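Local coordinates for uncharacterized protein (Bacteroides ovatus, PDB 3NQK) that is of unknown function but combines a predicted E-set-clan domain of the DUF4973 family with a BT_3044-like C-terminal domain, both rich in beta strands, at residues F15-A20 / G25-Y30; I45-S50 / Q55-H60; L83-M88 / L151-P156; V222-D227 / R267-M272. One frame throughout, in Å; residues are numbered along the deposited sequence.

The four contacts follow one another along the chain in series. None nests in or crosses another. Interaction 1 closes the short loop between strands 12-15 and 27-32. Interaction 2 closes the loop between strands 38-48 and 57-63. These two touch, through F15 on I45 and K16 on I46. Interaction 3 spans a much longer connection that includes several strands, and ties the segment around strand 86-87 to strand 149-157. That strand also pairs in parallel with strand 27-32 of interaction 1, probably by backbone bonds of T27 to L151 and K153. Interaction 4 closes a connection of its own within the BT_3044-like family region, about 46 Å from interaction 2, centre to centre.

Interaction 1. Residues F15-A20 / G25-Y30; sequences FKAPIA and GVTTIY
Van der Waals contacts and water bridges hold A17, I19 and A20 against T27 and T28. Among the van der Waals contacts, one is methyl to methyl: CB of A17 lies 3.4 Å from CG2 of T27. The threonine keeps OG1 beside its own backbone N (chi1 -65°), which puts CG2 anti to that N and facing A17. Two more are methyl to carbonyl. CG2 of T27 comes within 4.0 Å of the carbonyl O of I19. At the outer margin, CD1 of I19 reaches to 3.9 Å from O of T28.

The loop 15-20 leaves strand 12-15 of an antiparallel sheet and leads to strand 27-32 of a second, mixed sheet. This change of sheet is consistent with an immunoglobulin-like sandwich of the E-set clan. T27 and I29 bond through their backbones to strand 149-157.

The polar part is carried by water, since the segments share no direct hydrogen bond. One water donates to O of I19 at 3.0 Å and also bonds OG1 of T27 at 3.2 Å. A second water donates to O of A20 at 3.1 Å. It accepts the N-H of T28, with its oxygen 3.1 Å from N of T28.

Interaction 2. Residues I45-S50 / Q55-H60; sequences IIVSGS and QDRDIH
I59 and V47 have the most surface buried here, and each meets a partner on the other strand: I45 for I59, R57 for V47. All four are buried, and all four point their CB atoms at the opposite segment. CD1 of I59 lies 4.0 Å from CG2 of I45. The isoleucines run alongside each other, pointing opposite ways. I45 presents CG2 because that methyl is anti to its backbone N, while CG1 stands beside the N, anti to the carbonyl carbon (chi1 -63°). V13 of strand 12-15 packs on both isoleucines.

V47 lays CG1 over one face of the R57 guanidinium, 4.1 Å from NH1 of R57. The arginine chain bends at chi3 (89°) before the guanidinium, and the valine lies aslant it. The strands belong to different sheets, 38-48 to the antiparallel one and 57-63 to the mixed one. The contact thus joins two sheets, consistent with the layers of an E-set-like beta sandwich. NE and NH1 of R57 bond outside both segments: NE to O of D134, NH1 to OD1 of N53. This is consistent with a buried guanidinium whose face packs on V47 while NE and NH1 keep polar partners.

Interaction 3. Residues L83-M88 / L151-P156; sequences LWYTEM and LLKVVP
M88 and V154 make the closer half of this contact, and Y85 with K153 the looser half. The setting is the mixed beta sheet. Strand 86-87 pairs in parallel with strand 125-133, which pairs antiparallel with strand 149-157. The two segments are thus next-but-one neighbours, and their side chains meet across the strand between them.

On the buried side, SE of M88, a selenomethionine, lies 4.0 Å from CG2 of V154. CG of M88 is anti to the backbone N (chi1 -170°), and the chain runs on extended to bring selenium to the valine. V154 offers CG2, the methyl beside its backbone N. M88 lies roughly perpendicular to the valine side chain. This pair is apolar throughout.

The other half lies nearer to solvent, because K153 is partly exposed. Its side chain is stretched out, and its CD approaches the Y85 ring obliquely. Both residues also touch V26. Y85 is held mainly from outside the two segments: K124 makes a cation-pi contact with it, and its OH bonds OD2 of D24. Across the contact itself, CE1 of Y85 stays 4.5 Å from CD of K153.

Interaction 4. Residues V222-D227 / R267-M272; sequences VHFKED and RYVQIM
F224 makes all the close contacts, setting one corner of its ring against V269 and I271. Its CB points at strand 264-279 but serves as a stem, as does CG. The first torsion places CG beside the backbone N and anti to the carbonyl carbon (chi1 -70°). This brings the ring's CE2 and CZ to strand 264-279. CD1, CD2 and CE1 are farther from the two partners than the corner is. CE2 does most of the touching: it lies 3.8 Å from CG2 of I271 and 3.9 Å from CG1 of V269. CZ, at the tip, adds a second approach to the isoleucine, 3.9 Å from CG2 of I271.

The I271 side chain stands nearly square to that of F224. V269 meets the ring at a slant and offers the methyl that is anti to its backbone N. V269 and I271 are two residues apart on one strand, and both point their CB atoms at segment 222-227. Other aromatic rings hold the phenylalanine too: Y160 stacks on it and Y251 meets it edge to face. I199 and L230 pack nearby. Strands 219-224 and 264-279 are not paired directly, so the cluster is consistent with the apolar core between non-adjacent strands of the large antiparallel sheet in the BT_3044-like region.

Interaction 1. Residues F15-A20 / G25-Y30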
loop_
_atom_site.group_PDB
_atom_site.type_symbol
_atom_site.label_atom_id
_atom_site.label_comp_id
_atom_site.label_asym_id
_atom_site.label_seq_id
_atom_site.Cartn_x
_atom_site.Cartn_y
_atom_site.Cartn_z
ATOM N N PHE A 15 9.288 -6.824 -16.425
ATOM C CA PHE A 15 8.830 -5.783 -15.517
ATOM C C PHE A 15 7.397 -6.043 -15.127
ATOM O O PHE A 15 6.625 -6.571 -15.920
ATOM C CB PHE A 15 8.879 -4.417 -16.210
ATOM C CG PHE A 15 10.258 -3.993 -16.653
ATOM C CD1 PHE A 15 11.190 -3.525 -15.729
ATOM C CD2 PHE A 15 10.581 -3.947 -17.994
ATOM C CE1 PHE A 15 12.423 -3.083 -16.131
ATOM C CE2 PHE A 15 11.821 -3.501 -18.405
ATOM C CZ PHE A 15 12.746 -3.073 -17.470
ATOM N N LYS A 16 7.017 -5.637 -13.919
ATOM C CA LYS A 16 5.614 -5.739 -13.506
ATOM C C LYS A 16 5.121 -4.446 -12.867
ATOM O O LYS A 16 5.248 -4.241 -11.654
ATOM C CB LYS A 16 5.406 -6.911 -12.551
ATOM C CG LYS A 16 4.103 -7.672 -12.788
ATOM C CD LYS A 16 4.158 -8.479 -14.119
ATOM C CE LYS A 16 2.967 -9.443 -14.253
ATOM N NZ LYS A 16 1.637 -8.739 -14.085
ATOM N N ALA A 17 4.555 -3.576 -13.691
ATOM C CA ALA A 17 3.929 -2.372 -13.196
ATOM C C ALA A 17 2.659 -2.761 -12.408
ATOM O O ALA A 17 2.187 -3.909 -12.504
ATOM C CB ALA A 17 3.582 -1.452 -14.342
ATOM N N PRO A 18 2.113 -1.811 -11.613
ATOM C CA PRO A 18 0.886 -2.060 -10.826
ATOM C C PRO A 18 -0.320 -2.499 -11.688
ATOM O O PRO A 18 -1.102 -3.350 -11.270
ATOM C CB PRO A 18 0.605 -0.698 -10.161
ATOM C CG PRO A 18 1.924 0.017 -10.154
ATOM C CD PRO A 18 2.686 -0.472 -11.348
ATOM N N ILE A 19 -0.449 -1.925 -12.878
ATOM C CA ILE A 19 -1.564 -2.238 -13.758
ATOM C C ILE A 19 -1.082 -2.643 -15.139
ATOM O O ILE A 19 0.048 -2.368 -15.513
ATOM C CB ILE A 19 -2.552 -1.023 -13.879
ATOM C CG1 ILE A 19 -1.851 0.200 -14.518
ATOM C CG2 ILE A 19 -3.131 -0.669 -12.489
ATOM C CD1 ILE A 19 -2.759 1.446 -14.654
ATOM N N ALA A 20 -1.950 -3.315 -15.887
ATOM C CA ALA A 20 -1.637 -3.723 -17.247
ATOM C C ALA A 20 -1.381 -2.491 -18.116
ATOM O O ALA A 20 -1.826 -1.381 -17.786
ATOM C CB ALA A 20 -2.788 -4.557 -17.830
ATOM N N GLY A 25 0.428 -0.088 -25.672
ATOM C CA GLY A 25 1.640 -0.669 -25.094
ATOM C C GLY A 25 2.257 0.190 -24.022
ATOM O O GLY A 25 3.314 -0.153 -23.477
ATOM N N VAL A 26 1.576 1.283 -23.674
ATOM C CA VAL A 26 2.063 2.208 -22.647
ATOM C C VAL A 26 1.415 1.969 -21.273
ATOM O O VAL A 26 0.206 1.832 -21.165
ATOM C CB VAL A 26 1.825 3.670 -23.078
ATOM C CG1 VAL A 26 1.795 4.569 -21.896
ATOM C CG2 VAL A 26 2.891 4.094 -24.053
ATOM N N THR A 27 2.252 1.914 -20.231
ATOM C CA THR A 27 1.788 1.731 -18.858
ATOM C C THR A 27 1.803 3.072 -18.139
ATOM O O THR A 27 2.832 3.746 -18.094
ATOM C CB THR A 27 2.702 0.763 -18.085
ATOM O OG1 THR A 27 2.621 -0.548 -18.658
ATOM C CG2 THR A 27 2.302 0.695 -16.636
ATOM N N THR A 28 0.672 3.465 -17.581
ATOM C CA THR A 28 0.583 4.745 -16.909
ATOM C C THR A 28 0.959 4.573 -15.476
ATOM O O THR A 28 0.360 3.783 -14.781
ATOM C CB THR A 28 -0.878 5.340 -16.953
ATOM O OG1 THR A 28 -1.323 5.447 -18.300
ATOM C CG2 THR A 28 -0.914 6.714 -16.307
ATOM N N ILE A 29 1.943 5.330 -15.012
ATOM C CA ILE A 29 2.237 5.336 -13.607
ATOM C C ILE A 29 2.019 6.721 -13.000
ATOM O O ILE A 29 2.277 7.750 -13.641
ATOM C CB ILE A 29 3.656 4.796 -13.290
ATOM C CG1 ILE A 29 4.732 5.738 -13.761
ATOM C CG2 ILE A 29 3.848 3.446 -13.916
ATOM C CD1 ILE A 29 6.123 5.262 -13.367
ATOM N N TYR A 30 1.503 6.729 -11.771
ATOM C CA TYR A 30 1.166 7.950 -11.070
ATOM C C TYR A 30 2.160 8.210 -9.987
ATOM O O TYR A 30 2.352 7.378 -9.109
ATOM C CB TYR A 30 -0.240 7.824 -10.471
ATOM C CG TYR A 30 -1.323 7.679 -11.533
ATOM C CD1 TYR A 30 -1.881 8.802 -12.136
ATOM C CD2 TYR A 30 -1.726 6.429 -11.982
ATOM C CE1 TYR A 30 -2.841 8.685 -13.128
ATOM C CE2 TYR A 30 -2.701 6.300 -12.977
ATOM C CZ TYR A 30 -3.249 7.438 -13.546
ATOM O OH TYR A 30 -4.203 7.337 -14.545
HETATM O O HOH W 1 2.439 -3.283 -16.995
HETATM O O HOH W 2 -1.817 1.727 -18.128
#

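Interaction 2. Residues I45-S50 / Q55-H60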
loop_
_atom_site.group_PDB
_atom_site.type_symbol
_atom_site.label_atom_id
_atom_site.label_comp_id
_atom_site.label_asym_id
_atom_site.label_seq_id
_atom_site.Cartn_x
_atom_site.Cartn_y
_atom_site.Cartn_z
ATOM N N ILE A 45 10.994 -5.972 -10.906
ATOM C CA ILE A 45 11.541 -6.835 -11.915
ATOM C C ILE A 45 11.308 -8.273 -11.440
ATOM O O ILE A 45 11.660 -8.630 -10.308
ATOM C CB ILE A 45 13.009 -6.565 -12.125
ATOM C CG1 ILE A 45 13.199 -5.130 -12.632
ATOM C CG2 ILE A 45 13.580 -7.534 -13.101
ATOM C CD1 ILE A 45 14.624 -4.750 -12.823
ATOM N N ILE A 46 10.668 -9.068 -12.293
ATOM C CA ILE A 46 10.178 -10.375 -11.925
ATOM C C ILE A 46 10.803 -11.459 -12.776
ATOM O O ILE A 46 10.926 -11.305 -13.992
ATOM C CB ILE A 46 8.625 -10.432 -12.097
ATOM C CG1 ILE A 46 7.936 -9.886 -10.865
ATOM C CG2 ILE A 46 8.161 -11.812 -12.325
ATOM C CD1 ILE A 46 8.160 -8.443 -10.658
ATOM N N VAL A 47 11.198 -12.566 -12.133
ATOM C CA VAL A 47 11.721 -13.731 -12.845
ATOM C C VAL A 47 10.681 -14.844 -12.829
ATOM O O VAL A 47 10.540 -15.559 -11.844
ATOM C CB VAL A 47 13.024 -14.226 -12.216
ATOM C CG1 VAL A 47 13.592 -15.399 -13.005
ATOM C CG2 VAL A 47 14.050 -13.074 -12.136
ATOM N N SER A 48 9.950 -14.974 -13.929
ATOM C CA SER A 48 8.836 -15.930 -14.023
ATOM C C SER A 48 9.289 -17.255 -14.531
ATOM O O SER A 48 10.065 -17.329 -15.483
ATOM C CB SER A 48 7.740 -15.392 -14.958
ATOM O OG SER A 48 7.034 -14.301 -14.363
ATOM N N GLY A 49 8.759 -18.321 -13.941
ATOM C CA GLY A 49 9.099 -19.658 -14.382
ATOM C C GLY A 49 8.449 -20.749 -13.562
ATOM O O GLY A 49 7.974 -20.507 -12.428
ATOM N N SER A 50 8.401 -21.956 -14.152
ATOM C CA SER A 50 7.894 -23.151 -13.472
ATOM C C SER A 50 8.893 -23.593 -12.380
ATOM O O SER A 50 8.490 -24.052 -11.289
ATOM C CB SER A 50 7.672 -24.294 -14.484
ATOM N N GLN A 55 19.925 -19.196 -10.778
ATOM C CA GLN A 55 21.078 -18.395 -11.232
ATOM C C GLN A 55 21.148 -17.055 -10.513
ATOM O O GLN A 55 20.133 -16.384 -10.350
ATOM C CB GLN A 55 20.986 -18.119 -12.755
ATOM C CG GLN A 55 20.973 -19.371 -13.668
ATOM C CD GLN A 55 21.087 -19.014 -15.193
ATOM O OE1 GLN A 55 21.928 -18.194 -15.598
ATOM N NE2 GLN A 55 20.262 -19.659 -16.016
ATOM N N ASP A 56 22.342 -16.673 -10.060
ATOM C CA ASP A 56 22.571 -15.292 -9.671
ATOM C C ASP A 56 22.506 -14.528 -10.978
ATOM O O ASP A 56 23.120 -14.929 -11.958
ATOM C CB ASP A 56 23.940 -15.094 -8.997
ATOM C CG ASP A 56 23.946 -15.515 -7.504
ATOM O OD1 ASP A 56 24.000 -16.742 -7.206
ATOM O OD2 ASP A 56 23.977 -14.610 -6.637
ATOM N N ARG A 57 21.679 -13.496 -11.027
ATOM C CA ARG A 57 21.472 -12.761 -12.260
ATOM C C ARG A 57 21.741 -11.296 -12.060
ATOM O O ARG A 57 21.203 -10.671 -11.144
ATOM C CB ARG A 57 20.039 -12.961 -12.778
ATOM C CG ARG A 57 19.575 -14.414 -12.742
ATOM C CD ARG A 57 18.103 -14.569 -13.060
ATOM N NE ARG A 57 17.869 -14.719 -14.490
ATOM C CZ ARG A 57 17.444 -15.840 -15.082
ATOM N NH1 ARG A 57 17.150 -16.921 -14.366
ATOM N NH2 ARG A 57 17.257 -15.858 -16.400
ATOM N N ASP A 58 22.663 -10.775 -12.862
ATOM C CA ASP A 58 22.896 -9.359 -12.942
ATOM C C ASP A 58 22.145 -8.867 -14.155
ATOM O O ASP A 58 22.529 -9.156 -15.280
ATOM C CB ASP A 58 24.400 -9.059 -13.061
ATOM C CG ASP A 58 25.136 -9.222 -11.733
ATOM O OD1 ASP A 58 24.718 -8.585 -10.726
ATOM O OD2 ASP A 58 26.134 -9.977 -11.694
ATOM N N ILE A 59 21.029 -8.183 -13.919
ATOM C CA ILE A 59 20.152 -7.734 -14.993
ATOM C C ILE A 59 20.503 -6.331 -15.398
ATOM O O ILE A 59 20.731 -5.478 -14.552
ATOM C CB ILE A 59 18.672 -7.799 -14.551
ATOM C CG1 ILE A 59 18.274 -9.258 -14.281
ATOM C CG2 ILE A 59 17.747 -7.184 -15.622
ATOM C CD1 ILE A 59 17.062 -9.421 -13.387
ATOM N N HIS A 60 20.568 -6.085 -16.695
ATOM C CA HIS A 60 20.922 -4.751 -17.192
ATOM C C HIS A 60 19.720 -4.077 -17.819
ATOM O O HIS A 60 19.018 -4.678 -18.639
ATOM C CB HIS A 60 22.061 -4.839 -18.206
ATOM C CG HIS A 60 23.355 -5.327 -17.622
ATOM N ND1 HIS A 60 24.434 -4.495 -17.403
ATOM C CD2 HIS A 60 23.742 -6.560 -17.218
ATOM C CE1 HIS A 60 25.430 -5.198 -16.889
ATOM N NE2 HIS A 60 25.036 -6.453 -16.767
#

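Interaction 3. Residues L83-M88 / L151-P156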
loop_
_atom_site.group_PDB
_atom_site.type_symbol
_atom_site.label_atom_id
_atom_site.label_comp_id
_atom_site.label_asym_id
_atom_site.label_seq_id
_atom_site.Cartn_x
_atom_site.Cartn_y
_atom_site.Cartn_z
ATOM N N LEU A 83 0.209 14.365 -31.231
ATOM C CA LEU A 83 -0.277 13.300 -30.346
ATOM C C LEU A 83 0.853 12.374 -29.857
ATOM O O LEU A 83 0.603 11.439 -29.110
ATOM C CB LEU A 83 -1.315 12.444 -31.060
ATOM C CG LEU A 83 -2.567 13.108 -31.621
ATOM C CD1 LEU A 83 -3.448 12.046 -32.317
ATOM C CD2 LEU A 83 -3.343 13.821 -30.539
ATOM N N TRP A 84 2.079 12.627 -30.296
ATOM C CA TRP A 84 3.209 11.735 -29.987
ATOM C C TRP A 84 3.619 11.764 -28.533
ATOM O O TRP A 84 3.510 12.782 -27.857
ATOM C CB TRP A 84 4.431 12.121 -30.817
ATOM C CG TRP A 84 4.449 11.589 -32.174
ATOM C CD1 TRP A 84 3.376 11.364 -32.979
ATOM C CD2 TRP A 84 5.603 11.339 -32.963
ATOM N NE1 TRP A 84 3.789 10.926 -34.200
ATOM C CE2 TRP A 84 5.156 10.910 -34.225
ATOM C CE3 TRP A 84 6.984 11.407 -32.718
ATOM C CZ2 TRP A 84 6.035 10.535 -35.244
ATOM C CZ3 TRP A 84 7.861 11.028 -33.727
ATOM C CH2 TRP A 84 7.383 10.595 -34.973
ATOM N N TYR A 85 4.153 10.650 -28.076
ATOM C CA TYR A 85 4.778 10.589 -26.787
ATOM C C TYR A 85 6.179 11.192 -26.902
ATOM O O TYR A 85 6.788 11.161 -27.967
ATOM C CB TYR A 85 4.871 9.153 -26.320
ATOM C CG TYR A 85 3.543 8.512 -26.062
ATOM C CD1 TYR A 85 2.772 8.898 -24.989
ATOM C CD2 TYR A 85 3.077 7.481 -26.865
ATOM C CE1 TYR A 85 1.549 8.302 -24.729
ATOM C CE2 TYR A 85 1.858 6.867 -26.607
ATOM C CZ TYR A 85 1.102 7.287 -25.532
ATOM O OH TYR A 85 -0.102 6.685 -25.256
ATOM N N THR A 86 6.678 11.747 -25.814
ATOM C CA THR A 86 7.978 12.353 -25.827
ATOM C C THR A 86 8.877 11.704 -24.795
ATOM O O THR A 86 8.489 11.520 -23.663
ATOM C CB THR A 86 7.874 13.815 -25.558
ATOM O OG1 THR A 86 7.026 14.410 -26.546
ATOM C CG2 THR A 86 9.267 14.477 -25.599
ATOM N N GLU A 87 10.078 11.323 -25.218
ATOM C CA GLU A 87 11.007 10.650 -24.336
ATOM C C GLU A 87 11.343 11.545 -23.175
ATOM O O GLU A 87 11.646 12.690 -23.361
ATOM C CB GLU A 87 12.272 10.270 -25.085
ATOM C CG GLU A 87 13.283 9.519 -24.226
ATOM C CD GLU A 87 14.565 9.202 -24.970
ATOM O OE1 GLU A 87 14.538 9.160 -26.221
ATOM O OE2 GLU A 87 15.592 8.969 -24.301
HETATM N N MSE A 88 11.240 11.020 -21.966
HETATM C CA MSE A 88 11.541 11.804 -20.789
HETATM C C MSE A 88 12.981 12.297 -20.808
HETATM O O MSE A 88 13.897 11.592 -21.266
HETATM C CB MSE A 88 11.300 11.002 -19.541
HETATM C CG MSE A 88 11.354 11.821 -18.308
HETATM SE SE MSE A 88 10.265 11.064 -16.966
HETATM C CE MSE A 88 10.369 12.459 -15.633
ATOM N N LEU A 151 7.005 0.711 -21.120
ATOM C CA LEU A 151 6.842 2.079 -21.595
ATOM C C LEU A 151 6.060 2.860 -20.564
ATOM O O LEU A 151 4.804 2.856 -20.550
ATOM C CB LEU A 151 6.159 2.100 -22.951
ATOM C CG LEU A 151 6.901 1.301 -24.034
ATOM C CD1 LEU A 151 6.105 1.267 -25.357
ATOM C CD2 LEU A 151 8.312 1.868 -24.255
ATOM N N LEU A 152 6.801 3.509 -19.671
ATOM C CA LEU A 152 6.220 4.198 -18.559
ATOM C C LEU A 152 5.752 5.625 -18.929
ATOM O O LEU A 152 6.564 6.502 -19.215
ATOM C CB LEU A 152 7.230 4.265 -17.422
ATOM C CG LEU A 152 7.839 2.926 -16.983
ATOM C CD1 LEU A 152 8.674 3.121 -15.741
ATOM C CD2 LEU A 152 6.775 1.892 -16.731
ATOM N N LYS A 153 4.430 5.836 -18.915
ATOM C CA LYS A 153 3.857 7.182 -19.057
ATOM C C LYS A 153 3.761 7.775 -17.663
ATOM O O LYS A 153 2.867 7.426 -16.878
ATOM C CB LYS A 153 2.471 7.104 -19.714
ATOM C CG LYS A 153 1.817 8.473 -20.089
ATOM C CD LYS A 153 0.341 8.273 -20.420
ATOM C CE LYS A 153 -0.366 9.548 -20.666
ATOM N NZ LYS A 153 -1.813 9.302 -20.809
ATOM N N VAL A 154 4.702 8.640 -17.341
ATOM C CA VAL A 154 4.824 9.183 -16.003
ATOM C C VAL A 154 3.885 10.347 -15.840
ATOM O O VAL A 154 3.983 11.327 -16.560
ATOM C CB VAL A 154 6.269 9.643 -15.730
ATOM C CG1 VAL A 154 6.449 10.006 -14.266
ATOM C CG2 VAL A 154 7.259 8.548 -16.131
ATOM N N VAL A 155 2.917 10.202 -14.933
ATOM C CA VAL A 155 1.926 11.252 -14.686
ATOM C C VAL A 155 2.051 11.768 -13.252
ATOM O O VAL A 155 1.577 11.135 -12.312
ATOM C CB VAL A 155 0.498 10.744 -14.899
ATOM C CG1 VAL A 155 -0.496 11.858 -14.658
ATOM C CG2 VAL A 155 0.325 10.155 -16.323
ATOM N N PRO A 156 2.738 12.894 -13.078
ATOM C CA PRO A 156 2.803 13.503 -11.772
ATOM C C PRO A 156 1.416 13.912 -11.309
ATOM O O PRO A 156 0.533 14.137 -12.138
ATOM C CB PRO A 156 3.652 14.734 -12.008
ATOM C CG PRO A 156 4.273 14.536 -13.383
ATOM C CD PRO A 156 3.363 13.726 -14.115
#

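Interaction 4. Residues V222-D227 / R267-M272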
loop_
_atom_site.group_PDB
_atom_site.type_symbol
_atom_site.label_atom_id
_atom_site.label_comp_id
_atom_site.label_asym_id
_atom_site.label_seq_id
_atom_site.Cartn_x
_atom_site.Cartn_y
_atom_site.Cartn_z
ATOM N N VAL A 222 -2.817 27.884 -12.084
ATOM C CA VAL A 222 -3.766 28.007 -10.995
ATOM C C VAL A 222 -3.139 27.567 -9.682
ATOM O O VAL A 222 -2.732 26.421 -9.536
ATOM C CB VAL A 222 -4.989 27.148 -11.268
ATOM C CG1 VAL A 222 -5.974 27.237 -10.121
ATOM C CG2 VAL A 222 -5.633 27.572 -12.561
ATOM N N HIS A 223 -3.076 28.468 -8.721
ATOM C CA HIS A 223 -2.434 28.161 -7.449
ATOM C C HIS A 223 -3.457 28.151 -6.334
ATOM O O HIS A 223 -4.254 29.089 -6.197
ATOM C CB HIS A 223 -1.331 29.174 -7.163
ATOM C CG HIS A 223 -0.715 29.034 -5.810
ATOM N ND1 HIS A 223 0.046 27.945 -5.449
ATOM C CD2 HIS A 223 -0.687 29.880 -4.755
ATOM C CE1 HIS A 223 0.481 28.108 -4.212
ATOM N NE2 HIS A 223 0.047 29.273 -3.769
ATOM N N PHE A 224 -3.460 27.079 -5.551
ATOM C CA PHE A 224 -4.422 26.936 -4.466
ATOM C C PHE A 224 -3.862 27.514 -3.185
ATOM O O PHE A 224 -2.867 27.040 -2.679
ATOM C CB PHE A 224 -4.769 25.473 -4.266
ATOM C CG PHE A 224 -5.581 24.902 -5.357
ATOM C CD1 PHE A 224 -5.004 24.551 -6.545
ATOM C CD2 PHE A 224 -6.927 24.706 -5.196
ATOM C CE1 PHE A 224 -5.760 24.022 -7.567
ATOM C CE2 PHE A 224 -7.698 24.147 -6.223
ATOM C CZ PHE A 224 -7.120 23.812 -7.389
ATOM N N LYS A 225 -4.524 28.529 -2.649
ATOM C CA LYS A 225 -4.034 29.191 -1.440
ATOM C C LYS A 225 -4.685 28.631 -0.168
ATOM O O LYS A 225 -5.739 27.983 -0.218
ATOM C CB LYS A 225 -4.228 30.713 -1.531
ATOM C CG LYS A 225 -3.302 31.392 -2.559
ATOM C CD LYS A 225 -3.225 32.922 -2.360
ATOM C CE LYS A 225 -4.539 33.592 -2.705
ATOM N NZ LYS A 225 -4.461 35.067 -2.605
ATOM N N GLU A 226 -4.045 28.906 0.970
ATOM C CA GLU A 226 -4.468 28.367 2.267
ATOM C C GLU A 226 -5.892 28.836 2.649
ATOM O O GLU A 226 -6.643 28.101 3.295
ATOM C CB GLU A 226 -3.453 28.789 3.359
ATOM C CG GLU A 226 -3.130 27.693 4.410
ATOM C CD GLU A 226 -2.228 26.556 3.848
ATOM O OE1 GLU A 226 -2.073 26.457 2.605
ATOM O OE2 GLU A 226 -1.687 25.764 4.656
ATOM N N ASP A 227 -6.268 30.027 2.175
ATOM C CA ASP A 227 -7.532 30.664 2.561
ATOM C C ASP A 227 -8.736 30.333 1.632
ATOM O O ASP A 227 -9.819 30.918 1.780
ATOM C CB ASP A 227 -7.342 32.192 2.616
ATOM C CG ASP A 227 -7.151 32.815 1.223
ATOM O OD1 ASP A 227 -7.104 32.051 0.216
ATOM O OD2 ASP A 227 -7.060 34.063 1.136
ATOM N N ARG A 267 -13.498 12.343 -2.577
ATOM C CA ARG A 267 -12.985 13.686 -2.293
ATOM C C ARG A 267 -13.183 14.595 -3.492
ATOM O O ARG A 267 -12.750 14.285 -4.607
ATOM C CB ARG A 267 -11.506 13.628 -1.926
ATOM C CG ARG A 267 -11.004 14.880 -1.184
ATOM C CD ARG A 267 -9.469 14.908 -1.041
ATOM N NE ARG A 267 -8.955 13.795 -0.232
ATOM C CZ ARG A 267 -8.962 13.762 1.100
ATOM N NH1 ARG A 267 -9.479 14.768 1.796
ATOM N NH2 ARG A 267 -8.473 12.710 1.738
ATOM N N TYR A 268 -13.842 15.713 -3.262
ATOM C CA TYR A 268 -14.167 16.651 -4.318
ATOM C C TYR A 268 -13.417 17.968 -4.147
ATOM O O TYR A 268 -13.364 18.519 -3.047
ATOM C CB TYR A 268 -15.651 16.937 -4.304
ATOM C CG TYR A 268 -16.515 15.718 -4.459
ATOM C CD1 TYR A 268 -16.900 15.265 -5.718
ATOM C CD2 TYR A 268 -16.980 15.033 -3.358
ATOM C CE1 TYR A 268 -17.722 14.162 -5.864
ATOM C CE2 TYR A 268 -17.800 13.913 -3.501
ATOM C CZ TYR A 268 -18.157 13.489 -4.756
ATOM O OH TYR A 268 -18.953 12.390 -4.894
ATOM N N VAL A 269 -12.808 18.443 -5.225
ATOM C CA VAL A 269 -12.254 19.791 -5.263
ATOM C C VAL A 269 -12.974 20.539 -6.331
ATOM O O VAL A 269 -12.902 20.174 -7.501
ATOM C CB VAL A 269 -10.787 19.801 -5.608
ATOM C CG1 VAL A 269 -10.303 21.239 -5.727
ATOM C CG2 VAL A 269 -9.978 19.038 -4.553
ATOM N N GLN A 270 -13.731 21.541 -5.932
ATOM C CA GLN A 270 -14.502 22.336 -6.861
ATOM C C GLN A 270 -13.899 23.717 -6.976
ATOM O O GLN A 270 -13.632 24.367 -5.968
ATOM C CB GLN A 270 -15.951 22.443 -6.383
ATOM C CG GLN A 270 -16.876 23.213 -7.340
ATOM C CD GLN A 270 -18.274 23.424 -6.764
ATOM O OE1 GLN A 270 -18.440 24.043 -5.707
ATOM N NE2 GLN A 270 -19.276 22.928 -7.462
ATOM N N ILE A 271 -13.696 24.176 -8.201
ATOM C CA ILE A 271 -13.127 25.500 -8.422
ATOM C C ILE A 271 -14.120 26.381 -9.169
ATOM O O ILE A 271 -14.784 25.926 -10.098
ATOM C CB ILE A 271 -11.764 25.432 -9.182
ATOM C CG1 ILE A 271 -11.918 24.746 -10.526
ATOM C CG2 ILE A 271 -10.767 24.674 -8.381
ATOM C CD1 ILE A 271 -10.647 24.820 -11.392
HETATM N N MSE A 272 -14.226 27.644 -8.734
HETATM C CA MSE A 272 -15.195 28.604 -9.297
HETATM C C MSE A 272 -14.476 29.837 -9.820
HETATM O O MSE A 272 -13.690 30.451 -9.117
HETATM C CB MSE A 272 -16.210 28.991 -8.231
HETATM C CG MSE A 272 -17.137 27.847 -7.842
HETATM SE SE MSE A 272 -17.769 27.964 -6.013
HETATM C CE MSE A 272 -16.357 26.949 -5.088
#